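Local coordinates for hypothetical protein DR_0824 (Deinococcus radiodurans, PDB 2IMR) that deaminates aminodeoxyfutalosine to futalosine in menaquinone biosynthesis, using one zinc ion per subunit, and acts more weakly on adenosine and related nucleosides, at residues A[257-260]-A[266-269]; A[248-253]-A[269-274]; A[363-368]-A[415-420]; A[45-48]-A[52-55]; A[157-162]-A[170-175]. One frame throughout, in Å; residues are numbered along the deposited sequence.

Contact 1 (A[257-260]-A[266-269])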
# COMPACT_ATOMS: atom_id res chain seq x y z
N PRO A 257 -8.72 23.47 8.13
CA PRO A 257 -7.62 23.12 9.04
C PRO A 257 -6.30 22.67 8.43
O PRO A 257 -5.25 22.88 9.04
CB PRO A 257 -8.24 22.04 9.93
CG PRO A 257 -9.68 22.43 9.96
CD PRO A 257 -9.95 22.76 8.52
N LEU A 258 -6.33 22.04 7.26
CA LEU A 258 -5.08 21.60 6.64
C LEU A 258 -4.40 22.80 6.00
O LEU A 258 -3.34 23.24 6.45
CB LEU A 258 -5.35 20.53 5.57
CG LEU A 258 -4.14 19.72 5.06
CD1 LEU A 258 -4.64 18.60 4.15
CD2 LEU A 258 -3.17 20.61 4.30
N TRP A 259 -5.01 23.33 4.95
CA TRP A 259 -4.45 24.47 4.25
C TRP A 259 -4.19 25.67 5.14
O TRP A 259 -3.10 26.25 5.11
CB TRP A 259 -5.37 24.88 3.09
CG TRP A 259 -4.77 25.97 2.25
CD1 TRP A 259 -5.11 27.29 2.24
CD2 TRP A 259 -3.69 25.82 1.33
NE1 TRP A 259 -4.30 27.98 1.37
CE2 TRP A 259 -3.42 27.10 0.80
CE3 TRP A 259 -2.91 24.73 0.90
CZ2 TRP A 259 -2.41 27.32 -0.14
CZ3 TRP A 259 -1.91 24.95 -0.03
CH2 TRP A 259 -1.67 26.24 -0.54
N ASP A 260 -5.17 26.05 5.95
CA ASP A 260 -5.02 27.22 6.80
C ASP A 260 -3.98 27.08 7.92
O ASP A 260 -3.69 28.05 8.62
CB ASP A 260 -6.37 27.63 7.40
CG ASP A 260 -7.41 27.93 6.34
OD1 ASP A 260 -7.04 28.05 5.15
OD2 ASP A 260 -8.60 28.06 6.69
N LEU A 266 6.39 26.63 2.31
CA LEU A 266 6.43 25.37 1.58
C LEU A 266 5.45 25.24 0.42
O LEU A 266 5.50 24.27 -0.34
CB LEU A 266 6.19 24.20 2.54
CG LEU A 266 7.05 24.07 3.79
CD1 LEU A 266 6.73 22.74 4.48
CD2 LEU A 266 8.52 24.13 3.44
N TYR A 267 4.56 26.22 0.27
CA TYR A 267 3.54 26.17 -0.79
C TYR A 267 3.26 27.51 -1.45
O TYR A 267 3.59 28.57 -0.91
CB TYR A 267 2.18 25.74 -0.21
CG TYR A 267 2.06 24.36 0.39
CD1 TYR A 267 2.43 24.11 1.71
CD2 TYR A 267 1.50 23.32 -0.35
CE1 TYR A 267 2.22 22.85 2.29
CE2 TYR A 267 1.29 22.07 0.21
CZ TYR A 267 1.65 21.84 1.52
OH TYR A 267 1.43 20.59 2.06
N PRO A 268 2.62 27.48 -2.63
CA PRO A 268 2.27 28.72 -3.33
C PRO A 268 1.24 29.35 -2.39
O PRO A 268 0.78 28.70 -1.45
CB PRO A 268 1.62 28.20 -4.62
CG PRO A 268 2.41 26.97 -4.91
CD PRO A 268 2.51 26.32 -3.54
N HIS A 269 0.85 30.60 -2.63
CA HIS A 269 -0.09 31.28 -1.75
C HIS A 269 -1.52 30.75 -1.73
O HIS A 269 -2.24 30.95 -0.76
CB HIS A 269 -0.08 32.78 -2.06
CG HIS A 269 1.24 33.44 -1.80
ND1 HIS A 269 1.70 33.72 -0.53
CD2 HIS A 269 2.20 33.88 -2.65
CE1 HIS A 269 2.88 34.29 -0.61
NE2 HIS A 269 3.21 34.40 -1.89
O HOH W 1 -4.60 30.68 0.14
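Trp259 and Tyr267 are the closest CA pair between two irregular pieces of one loop, 9.6 Å apart, so the backbones stay well separated and the side chains bridge the gap. The indole does most of the bridging. With CG anti to the backbone N (chi1 -174°), its six-membered ring is carried across to the other segment and turns an edge to the face of the Tyr267 ring. The pair is T-shaped: centroids lie 5.4 Å apart, planes are inclined at 71°, and Trp259 CZ3 comes to 3.8 Å from Tyr267 CD2. Farther round the indole rim, CH2 of Trp259 sits 3.6 Å from the carbonyl O of Pro268, close to the ring plane. Both segments belong to the long loop that joins helix 245-253 to helix 271-275 in this amidohydrolase of TIM-barrel type, and the indole packs between them, with Met250 of the first helix against it and Arg262 in a cation-pi contact. The pyrrole N-H is served by a water in the indole plane: Trp259 NE1 donates to it at 3.0 Å, and the water in turn probably donates to the carbonyl O of His269, at a rather short distance. Tyr267 is fixed at its far end by a hydrogen bond from OH to the carbonyl O of Ala111. Its side chain lies about 6 Å from that of His213, a predicted substrate-binding residue.

Contact 2 (A[248-253]-A[269-274])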
# COMPACT_ATOMS: atom_id res chain seq x y z
N LEU A 248 -10.08 16.81 1.60
CA LEU A 248 -11.30 16.92 0.79
C LEU A 248 -11.89 18.32 1.00
O LEU A 248 -12.40 18.94 0.06
CB LEU A 248 -12.32 15.86 1.22
CG LEU A 248 -13.71 15.96 0.60
CD1 LEU A 248 -13.65 15.78 -0.91
CD2 LEU A 248 -14.61 14.91 1.23
N GLU A 249 -11.82 18.81 2.23
CA GLU A 249 -12.36 20.13 2.54
C GLU A 249 -11.70 21.26 1.75
O GLU A 249 -12.40 22.11 1.19
CB GLU A 249 -12.21 20.43 4.04
CG GLU A 249 -12.94 21.70 4.47
CD GLU A 249 -12.81 21.99 5.95
OE1 GLU A 249 -12.55 21.05 6.73
OE2 GLU A 249 -12.98 23.17 6.34
N MET A 250 -10.37 21.29 1.69
CA MET A 250 -9.73 22.37 0.96
C MET A 250 -9.97 22.31 -0.54
O MET A 250 -9.97 23.35 -1.20
CB MET A 250 -8.22 22.45 1.27
CG MET A 250 -7.40 21.24 0.93
SD MET A 250 -5.65 21.58 1.27
CE MET A 250 -4.89 20.27 0.34
N PHE A 251 -10.18 21.12 -1.09
CA PHE A 251 -10.46 21.05 -2.51
C PHE A 251 -11.84 21.63 -2.78
O PHE A 251 -12.14 22.07 -3.89
CB PHE A 251 -10.37 19.61 -3.03
CG PHE A 251 -9.00 19.22 -3.50
CD1 PHE A 251 -8.01 18.91 -2.58
CD2 PHE A 251 -8.68 19.24 -4.85
CE1 PHE A 251 -6.71 18.61 -3.01
CE2 PHE A 251 -7.40 18.94 -5.28
CZ PHE A 251 -6.41 18.63 -4.36
N ARG A 252 -12.68 21.63 -1.75
CA ARG A 252 -14.03 22.15 -1.87
C ARG A 252 -14.13 23.64 -1.56
O ARG A 252 -14.90 24.35 -2.20
CB ARG A 252 -14.97 21.39 -0.92
CG ARG A 252 -15.35 20.00 -1.38
CD ARG A 252 -16.11 19.24 -0.30
NE ARG A 252 -16.72 18.02 -0.83
CZ ARG A 252 -17.28 17.07 -0.09
NH1 ARG A 252 -17.31 17.18 1.23
NH2 ARG A 252 -17.82 16.01 -0.68
N THR A 253 -13.33 24.11 -0.60
CA THR A 253 -13.38 25.51 -0.18
C THR A 253 -12.10 26.33 -0.37
O THR A 253 -12.14 27.56 -0.32
CB THR A 253 -13.74 25.62 1.30
OG1 THR A 253 -12.61 25.19 2.09
CG2 THR A 253 -14.93 24.73 1.63
N HIS A 269 0.85 30.60 -2.63
CA HIS A 269 -0.09 31.28 -1.75
C HIS A 269 -1.52 30.75 -1.73
O HIS A 269 -2.24 30.95 -0.76
CB HIS A 269 -0.08 32.78 -2.06
CG HIS A 269 1.24 33.44 -1.80
ND1 HIS A 269 1.70 33.72 -0.53
CD2 HIS A 269 2.20 33.88 -2.65
CE1 HIS A 269 2.88 34.29 -0.61
NE2 HIS A 269 3.21 34.40 -1.89
N THR A 270 -1.94 30.06 -2.79
CA THR A 270 -3.29 29.51 -2.86
C THR A 270 -3.26 28.08 -3.40
O THR A 270 -2.36 27.72 -4.16
CB THR A 270 -4.21 30.32 -3.80
OG1 THR A 270 -3.69 30.25 -5.13
CG2 THR A 270 -4.30 31.78 -3.36
N LEU A 271 -4.24 27.28 -3.01
CA LEU A 271 -4.31 25.90 -3.49
C LEU A 271 -4.57 25.96 -4.99
O LEU A 271 -4.10 25.11 -5.75
CB LEU A 271 -5.44 25.14 -2.79
CG LEU A 271 -5.65 23.69 -3.24
CD1 LEU A 271 -4.40 22.87 -2.99
CD2 LEU A 271 -6.84 23.11 -2.48
N ALA A 272 -5.34 26.96 -5.41
CA ALA A 272 -5.67 27.11 -6.83
C ALA A 272 -4.40 27.16 -7.67
O ALA A 272 -4.38 26.63 -8.78
CB ALA A 272 -6.50 28.38 -7.05
N GLU A 273 -3.36 27.80 -7.15
CA GLU A 273 -2.11 27.90 -7.89
C GLU A 273 -1.44 26.54 -8.00
O GLU A 273 -0.81 26.24 -9.01
CB GLU A 273 -1.18 28.91 -7.22
CG GLU A 273 -1.70 30.34 -7.32
CD GLU A 273 -0.89 31.32 -6.50
OE1 GLU A 273 0.31 31.51 -6.81
OE2 GLU A 273 -1.46 31.90 -5.55
N VAL A 274 -1.59 25.72 -6.97
CA VAL A 274 -1.01 24.39 -6.98
C VAL A 274 -1.71 23.47 -7.98
O VAL A 274 -1.04 22.82 -8.78
CB VAL A 274 -1.09 23.72 -5.59
CG1 VAL A 274 -0.52 22.30 -5.67
CG2 VAL A 274 -0.35 24.55 -4.57
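Leu271 reaches across from the first turn of helix 271-275 and, through one methyl, meets both Met250 and Phe251 of helix 245-253. Its CG is anti to the backbone N (chi1 178°), which directs CD2 at the neighbouring helix. That methyl lies 3.4 Å from the carbonyl O of Met250 and 3.9 Å from Met250 CG, so it rests on backbone and side chain together. The two side chains cross at about a right angle; Met250 runs out extended beyond CG, and only its near end, CB and CG, meets the leucine. Phe251 starts off in the other direction, yet its ring swings back and offers one face to the same methyl, with CD1 4.4 Å from Leu271 CD2. Leu271 follows directly on Thr270, the N-cap of its helix: Glu273 N donates to Thr270 OG1 at 3.2 Å. The hydroxyl in turn gives its proton to Glu273 OE2 at 2.8 Å, on the anti side of the carboxylate. Phe251 also packs on Pro285 of helix 285-292, and Met250 on Phe216. Between the two helices the contact is wholly apolar apart from the Met250 carbonyl, and it rests largely on one methyl of Leu271, so its hold comes from shape and burial; the Thr270-Glu273 bonds act within the start of helix 271-275 and do not cross to helix 245-253.

Contact 3 (A[363-368]-A[415-420])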
# COMPACT_ATOMS: atom_id res chain seq x y z
N ASN A 363 4.21 -5.54 9.66
CA ASN A 363 3.53 -6.82 9.50
C ASN A 363 2.07 -6.69 9.07
O ASN A 363 1.20 -6.41 9.89
CB ASN A 363 3.60 -7.59 10.83
CG ASN A 363 3.15 -9.02 10.68
OD1 ASN A 363 2.64 -9.42 9.64
ND2 ASN A 363 3.33 -9.81 11.74
N VAL A 364 1.80 -6.92 7.79
CA VAL A 364 0.44 -6.82 7.25
C VAL A 364 -0.55 -7.81 7.87
O VAL A 364 -1.76 -7.59 7.81
CB VAL A 364 0.44 -6.98 5.70
CG1 VAL A 364 -0.98 -7.15 5.18
CG2 VAL A 364 1.07 -5.76 5.07
N ARG A 365 -0.06 -8.89 8.47
CA ARG A 365 -0.97 -9.85 9.09
C ARG A 365 -1.78 -9.12 10.16
O ARG A 365 -2.94 -9.45 10.42
CB ARG A 365 -0.19 -11.00 9.75
CG ARG A 365 0.70 -11.78 8.79
CD ARG A 365 1.45 -12.87 9.54
NE ARG A 365 2.35 -13.63 8.69
CZ ARG A 365 3.45 -13.14 8.11
NH1 ARG A 365 3.78 -11.87 8.29
NH2 ARG A 365 4.22 -13.92 7.38
N GLU A 366 -1.15 -8.13 10.77
CA GLU A 366 -1.80 -7.35 11.81
C GLU A 366 -2.85 -6.39 11.25
O GLU A 366 -3.80 -6.02 11.94
CB GLU A 366 -0.73 -6.61 12.62
CG GLU A 366 0.02 -7.58 13.55
CD GLU A 366 1.34 -7.05 14.08
OE1 GLU A 366 1.56 -5.83 14.05
OE2 GLU A 366 2.15 -7.88 14.55
N GLU A 367 -2.69 -6.00 9.99
CA GLU A 367 -3.66 -5.10 9.35
C GLU A 367 -4.91 -5.91 9.02
O GLU A 367 -6.01 -5.38 9.02
CB GLU A 367 -3.08 -4.49 8.08
CG GLU A 367 -1.86 -3.60 8.30
CD GLU A 367 -2.16 -2.37 9.15
OE1 GLU A 367 -3.34 -2.03 9.34
OE2 GLU A 367 -1.18 -1.74 9.62
N VAL A 368 -4.72 -7.19 8.72
CA VAL A 368 -5.84 -8.07 8.40
C VAL A 368 -6.71 -8.19 9.64
O VAL A 368 -7.93 -8.08 9.58
CB VAL A 368 -5.34 -9.47 7.96
CG1 VAL A 368 -6.51 -10.46 7.90
CG2 VAL A 368 -4.67 -9.38 6.60
N GLU A 415 -0.32 -18.04 12.20
CA GLU A 415 -0.29 -18.04 13.66
C GLU A 415 1.12 -18.26 14.23
O GLU A 415 1.35 -18.03 15.42
CB GLU A 415 -1.23 -19.11 14.23
CG GLU A 415 -0.70 -20.53 14.07
CD GLU A 415 -1.41 -21.53 14.96
OE1 GLU A 415 -1.93 -21.13 16.03
OE2 GLU A 415 -1.44 -22.72 14.60
N LEU A 416 2.05 -18.69 13.38
CA LEU A 416 3.42 -18.96 13.83
C LEU A 416 4.43 -17.88 13.42
O LEU A 416 5.64 -18.05 13.62
CB LEU A 416 3.89 -20.31 13.27
CG LEU A 416 2.96 -21.50 13.45
CD1 LEU A 416 3.54 -22.72 12.74
CD2 LEU A 416 2.75 -21.79 14.92
N SER A 417 3.93 -16.78 12.88
CA SER A 417 4.77 -15.69 12.41
C SER A 417 5.65 -15.07 13.50
O SER A 417 5.18 -14.76 14.59
CB SER A 417 3.91 -14.59 11.78
OG SER A 417 4.72 -13.56 11.24
N ARG A 418 6.94 -14.90 13.18
CA ARG A 418 7.91 -14.29 14.09
C ARG A 418 8.60 -13.15 13.36
O ARG A 418 8.95 -13.29 12.18
CB ARG A 418 9.00 -15.30 14.51
CG ARG A 418 8.51 -16.60 15.11
CD ARG A 418 9.13 -16.85 16.48
NE ARG A 418 10.59 -16.84 16.47
CZ ARG A 418 11.34 -17.02 17.55
NH1 ARG A 418 10.76 -17.23 18.73
NH2 ARG A 418 12.67 -16.99 17.47
N ASP A 419 8.81 -12.02 14.04
CA ASP A 419 9.48 -10.88 13.42
C ASP A 419 10.94 -10.82 13.88
O ASP A 419 11.61 -9.80 13.71
CB ASP A 419 8.76 -9.58 13.80
CG ASP A 419 8.90 -9.26 15.27
OD1 ASP A 419 8.91 -10.20 16.08
OD2 ASP A 419 8.98 -8.06 15.61
N LEU A 420 11.42 -11.92 14.46
CA LEU A 420 12.80 -12.00 14.92
C LEU A 420 13.41 -13.33 14.51
O LEU A 420 14.60 -13.55 14.81
CB LEU A 420 12.89 -11.86 16.45
CG LEU A 420 12.36 -13.00 17.31
CD1 LEU A 420 13.01 -12.93 18.69
CD2 LEU A 420 10.85 -12.93 17.42
OXT LEU A 420 12.68 -14.15 13.91
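A chi1 of -176° swings Ser417 OG away from its own amide nitrogen, and Arg365 runs extended from CG to NE before turning at chi4 (67°); together these torsions lay the serine hydroxyl over a face of the guanidinium. OG stands 3.3 Å above the plane, over its centre, and is 3.4 Å from Arg365 CZ. Ser417 CB follows alongside, 3.7 Å from Arg365 CD. The approach is from above, whereas the N-H groups point outward in the plane, so OG lies near NE without a hydrogen bond to it. The edge of the guanidinium is used by Asn363: Arg365 NH1 donates to Asn363 OD1 at 3.0 Å, with the acceptor only 2° out of the guanidinium plane. The same oxygen takes a second bond, from Arg365 N, also at 3.0 Å. The two donors reach OD1 from opposite faces of the amide plane, each well tilted from it, so one oxygen both caps the start of helix 365-374 and steadies the arginine that follows. NH2 is tied to the carbonyl O of Leu144, and Trp414 makes a cation-pi contact with the same arginine. The contact thus joins the N-terminal end of helix 365-374 to the C-terminal tail, at the surface and away from the zinc site. With NH1 bonded in plane to Asn363 and NH2 bonded to Leu144, the guanidinium meets Ser417 OG over a face, a close polar packing in which the hydroxyl oxygen could still feel a favourable pull from the positive charge.

Contact 4 (A[45-48]-A[52-55])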
# COMPACT_ATOMS: atom_id res chain seq x y z
N VAL A 45 -9.63 -19.17 7.56
CA VAL A 45 -9.55 -18.68 6.20
C VAL A 45 -8.31 -19.21 5.50
O VAL A 45 -7.19 -19.06 5.99
CB VAL A 45 -9.51 -17.13 6.15
CG1 VAL A 45 -9.30 -16.67 4.72
CG2 VAL A 45 -10.80 -16.56 6.71
N LEU A 46 -8.53 -19.84 4.36
CA LEU A 46 -7.46 -20.40 3.57
C LEU A 46 -7.34 -19.72 2.21
O LEU A 46 -8.34 -19.49 1.54
CB LEU A 46 -7.70 -21.90 3.33
CG LEU A 46 -6.94 -22.51 2.15
CD1 LEU A 46 -5.48 -22.68 2.51
CD2 LEU A 46 -7.56 -23.85 1.78
N TYR A 47 -6.12 -19.38 1.82
CA TYR A 47 -5.90 -18.78 0.51
C TYR A 47 -4.76 -19.54 -0.16
O TYR A 47 -3.63 -19.55 0.34
CB TYR A 47 -5.55 -17.30 0.60
CG TYR A 47 -5.43 -16.68 -0.77
CD1 TYR A 47 -6.54 -16.60 -1.61
CD2 TYR A 47 -4.20 -16.24 -1.26
CE1 TYR A 47 -6.43 -16.12 -2.92
CE2 TYR A 47 -4.08 -15.76 -2.57
CZ TYR A 47 -5.20 -15.71 -3.39
OH TYR A 47 -5.08 -15.26 -4.68
N THR A 48 -5.06 -20.18 -1.29
CA THR A 48 -4.07 -20.97 -2.02
C THR A 48 -3.27 -20.16 -3.03
O THR A 48 -3.67 -19.06 -3.43
CB THR A 48 -4.77 -22.12 -2.76
OG1 THR A 48 -5.73 -21.59 -3.68
CG2 THR A 48 -5.48 -23.03 -1.78
N GLY A 52 -8.93 -16.71 -5.27
CA GLY A 52 -10.07 -16.70 -4.35
C GLY A 52 -9.76 -17.45 -3.06
O GLY A 52 -9.19 -18.54 -3.08
N ALA A 53 -10.14 -16.84 -1.93
CA ALA A 53 -9.92 -17.44 -0.61
C ALA A 53 -11.10 -18.33 -0.25
O ALA A 53 -12.18 -18.20 -0.83
CB ALA A 53 -9.74 -16.35 0.44
N GLN A 54 -10.89 -19.22 0.72
CA GLN A 54 -11.92 -20.16 1.15
C GLN A 54 -12.08 -20.17 2.67
O GLN A 54 -11.10 -20.07 3.41
CB GLN A 54 -11.54 -21.56 0.66
CG GLN A 54 -10.78 -21.52 -0.67
CD GLN A 54 -10.27 -22.87 -1.11
OE1 GLN A 54 -9.39 -22.95 -1.97
NE2 GLN A 54 -10.82 -23.94 -0.54
N SER A 55 -13.31 -20.31 3.14
CA SER A 55 -13.57 -20.32 4.58
C SER A 55 -14.84 -21.10 4.93
O SER A 55 -15.91 -20.82 4.40
CB SER A 55 -13.70 -18.88 5.09
OG SER A 55 -14.07 -18.84 6.45
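Leu46 and Gln54 pair at the centre of a small antiparallel beta hairpin made by strand 45-47 and the short, weakly bonded strand 53-54. They are a hydrogen-bonded pair, and both of their backbone groups are satisfied by each other: Leu46 N donates to Gln54 O at 2.7 Å and Gln54 N to Leu46 O, also at 2.7 Å. The first bond is straight (179°), the second slightly bent (164°). Gln54 O also receives a CA-H contact from Val45. Along the edge of strand 45-47 turned away from the hairpin partner, the backbone of Val45 bonds to Ala89 and Ile91 and that of Tyr47 to Ile91, which makes it the central strand of three. On one face of the sheet, the Leu46 and Gln54 side chains lie side by side and point the same way, with Leu46 CD2 4.0 Å from Gln54 NE2. Tyr47 and Ala53 occupy the other face, toward helix 380-395, where Tyr47 touches Lys389 and Ala53 touches Arg381. The tyrosine, with CG anti to the backbone N (chi1 -176°), brings a ring edge to the returning chain; CD1 is 3.8 Å from Ala53 CB. An alanine at Tyr47 is likely to leave the Gly52-Ala53 backbone without this flanking edge and open a gap beside the helix. Ser55 OG is hydrogen-bonded to Asp44 O, and its nearest neighbour across the hairpin is Val45 CG2 at 4.0 Å. At the opposite end of the hairpin, Tyr47 CE1 lies 3.5 Å from Gly52 N, close to the plane of the ring.

Contact 5 (A[157-162]-A[170-175])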
# COMPACT_ATOMS: atom_id res chain seq x y z
N GLU A 157 20.13 7.95 -1.84
CA GLU A 157 21.08 6.97 -1.34
C GLU A 157 20.37 5.74 -0.79
O GLU A 157 20.93 4.64 -0.79
CB GLU A 157 21.98 7.60 -0.27
CG GLU A 157 23.13 8.39 -0.86
CD GLU A 157 24.11 8.91 0.18
OE1 GLU A 157 24.49 8.13 1.08
OE2 GLU A 157 24.51 10.08 0.08
N VAL A 158 19.14 5.91 -0.32
CA VAL A 158 18.37 4.79 0.18
C VAL A 158 17.96 3.94 -1.02
O VAL A 158 18.04 2.72 -0.97
CB VAL A 158 17.12 5.26 0.96
CG1 VAL A 158 16.12 4.12 1.14
CG2 VAL A 158 17.56 5.79 2.31
N MET A 159 17.55 4.60 -2.11
CA MET A 159 17.17 3.86 -3.31
C MET A 159 18.37 3.04 -3.78
O MET A 159 18.22 1.87 -4.15
CB MET A 159 16.72 4.80 -4.43
CG MET A 159 16.27 4.07 -5.70
SD MET A 159 14.75 3.09 -5.48
CE MET A 159 13.48 4.35 -5.85
N ASP A 160 19.55 3.65 -3.78
CA ASP A 160 20.76 2.94 -4.20
C ASP A 160 20.92 1.66 -3.39
O ASP A 160 21.18 0.59 -3.95
CB ASP A 160 22.01 3.81 -4.01
CG ASP A 160 22.08 4.99 -4.97
OD1 ASP A 160 21.54 4.89 -6.09
OD2 ASP A 160 22.69 6.01 -4.60
N ALA A 161 20.77 1.77 -2.08
CA ALA A 161 20.92 0.62 -1.19
C ALA A 161 19.84 -0.44 -1.34
O ALA A 161 20.14 -1.63 -1.45
CB ALA A 161 20.97 1.10 0.26
N LEU A 162 18.57 -0.03 -1.34
CA LEU A 162 17.47 -0.98 -1.45
C LEU A 162 17.42 -1.69 -2.80
O LEU A 162 17.09 -2.87 -2.89
CB LEU A 162 16.14 -0.28 -1.17
CG LEU A 162 16.04 0.35 0.22
CD1 LEU A 162 14.65 0.96 0.41
CD2 LEU A 162 16.30 -0.70 1.29
N GLY A 170 9.18 -6.68 -5.15
CA GLY A 170 8.08 -5.74 -5.20
C GLY A 170 8.45 -4.51 -6.02
O GLY A 170 9.08 -4.63 -7.07
N THR A 171 8.06 -3.34 -5.53
CA THR A 171 8.35 -2.09 -6.22
C THR A 171 8.87 -1.02 -5.27
O THR A 171 8.37 -0.88 -4.15
CB THR A 171 7.08 -1.53 -6.89
OG1 THR A 171 6.55 -2.50 -7.80
CG2 THR A 171 7.40 -0.24 -7.64
N LEU A 172 9.88 -0.28 -5.72
CA LEU A 172 10.45 0.82 -4.94
C LEU A 172 10.06 2.10 -5.69
O LEU A 172 10.58 2.36 -6.78
CB LEU A 172 11.98 0.71 -4.88
CG LEU A 172 12.53 -0.59 -4.30
CD1 LEU A 172 14.05 -0.56 -4.33
CD2 LEU A 172 12.01 -0.78 -2.88
N TYR A 173 9.15 2.87 -5.10
CA TYR A 173 8.67 4.11 -5.70
C TYR A 173 9.45 5.33 -5.21
O TYR A 173 9.50 5.60 -4.00
CB TYR A 173 7.19 4.32 -5.34
CG TYR A 173 6.26 3.17 -5.68
CD1 TYR A 173 5.55 3.16 -6.88
CD2 TYR A 173 6.05 2.13 -4.77
CE1 TYR A 173 4.64 2.14 -7.16
CE2 TYR A 173 5.15 1.11 -5.04
CZ TYR A 173 4.45 1.12 -6.23
OH TYR A 173 3.53 0.12 -6.47
N PHE A 174 10.03 6.09 -6.14
CA PHE A 174 10.80 7.28 -5.80
C PHE A 174 9.80 8.42 -5.57
O PHE A 174 9.05 8.78 -6.47
CB PHE A 174 11.77 7.64 -6.93
CG PHE A 174 12.72 8.76 -6.59
CD1 PHE A 174 13.39 8.78 -5.37
CD2 PHE A 174 12.98 9.77 -7.52
CE1 PHE A 174 14.31 9.79 -5.07
CE2 PHE A 174 13.89 10.79 -7.23
CZ PHE A 174 14.56 10.80 -6.00
N GLU A 175 9.79 8.98 -4.37
CA GLU A 175 8.84 10.04 -4.07
C GLU A 175 9.25 11.42 -4.58
O GLU A 175 10.40 11.82 -4.44
CB GLU A 175 8.59 10.10 -2.56
CG GLU A 175 7.31 10.81 -2.18
CD GLU A 175 6.98 10.66 -0.71
OE1 GLU A 175 7.76 11.15 0.13
OE2 GLU A 175 5.94 10.05 -0.39
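Met159 bends over Leu172, its sulfur and terminal methyl dividing the contact between two residues of the strand. CG lies anti to the backbone N (chi1 -178°), which sends the side chain from helix 157-162 toward the sheet; further bends at chi2 and chi3 then turn its end onto Leu172 and Phe174. SD rests 3.7 Å from Leu172 CB, and the methyl CE goes on to 3.6 Å from the carbonyl O of Leu172 and 3.9 Å from Phe174 CB. The methionine crosses both side chains at a slant. Leu172 CD1, also near the sulfur, reaches on to Leu162 CB at 3.8 Å, one helical turn beyond Met159. Leucine and methionine thus interlock, each touching more than one residue opposite. An alanine in place of Met159 would probably open a gap over Leu172 and leave Phe174 CB without its methyl neighbour. Phe174 is also held by an edge-to-face contact with Trp198, and Met159 by Leu208 of the next strand. On the other side of the strand, Tyr173 points inward, its side chain about 9 Å from the zinc ion, while Glu175, predicted to bind substrate, packs on His213, another predicted substrate residue. Helix and strand axes approach to 10.1 Å and run nearly antiparallel at 169°, as they do in a beta-alpha-beta unit of a TIM barrel, here strand 149-153, helix 156-163 and strand 170-176, with the helix packed outside the parallel strands.

In the fold
Contacts 1 and 2 form one neighbourhood: their centres are 8 Å apart, they share His269, and the Trp259 ring of the first lies against the N-terminal end of helix 271-275 in the second. Both are buried and mainly apolar, though contact 1 adds a water bridge. Contact 5, its centre about 29 and 31 Å from theirs, is also buried and hydrophobic, but belongs to the barrel wall rather than to the loop and helix ends that contacts 1 and 2 join. Contacts 3 and 4 lie across the chain's centre from contacts 1 and 2, with centres about 17 Å apart. Contact 3 is a polar surface meeting with the C-terminal tail; contact 4, partly buried, alone among the five relies on backbone hydrogen bonds between its segments.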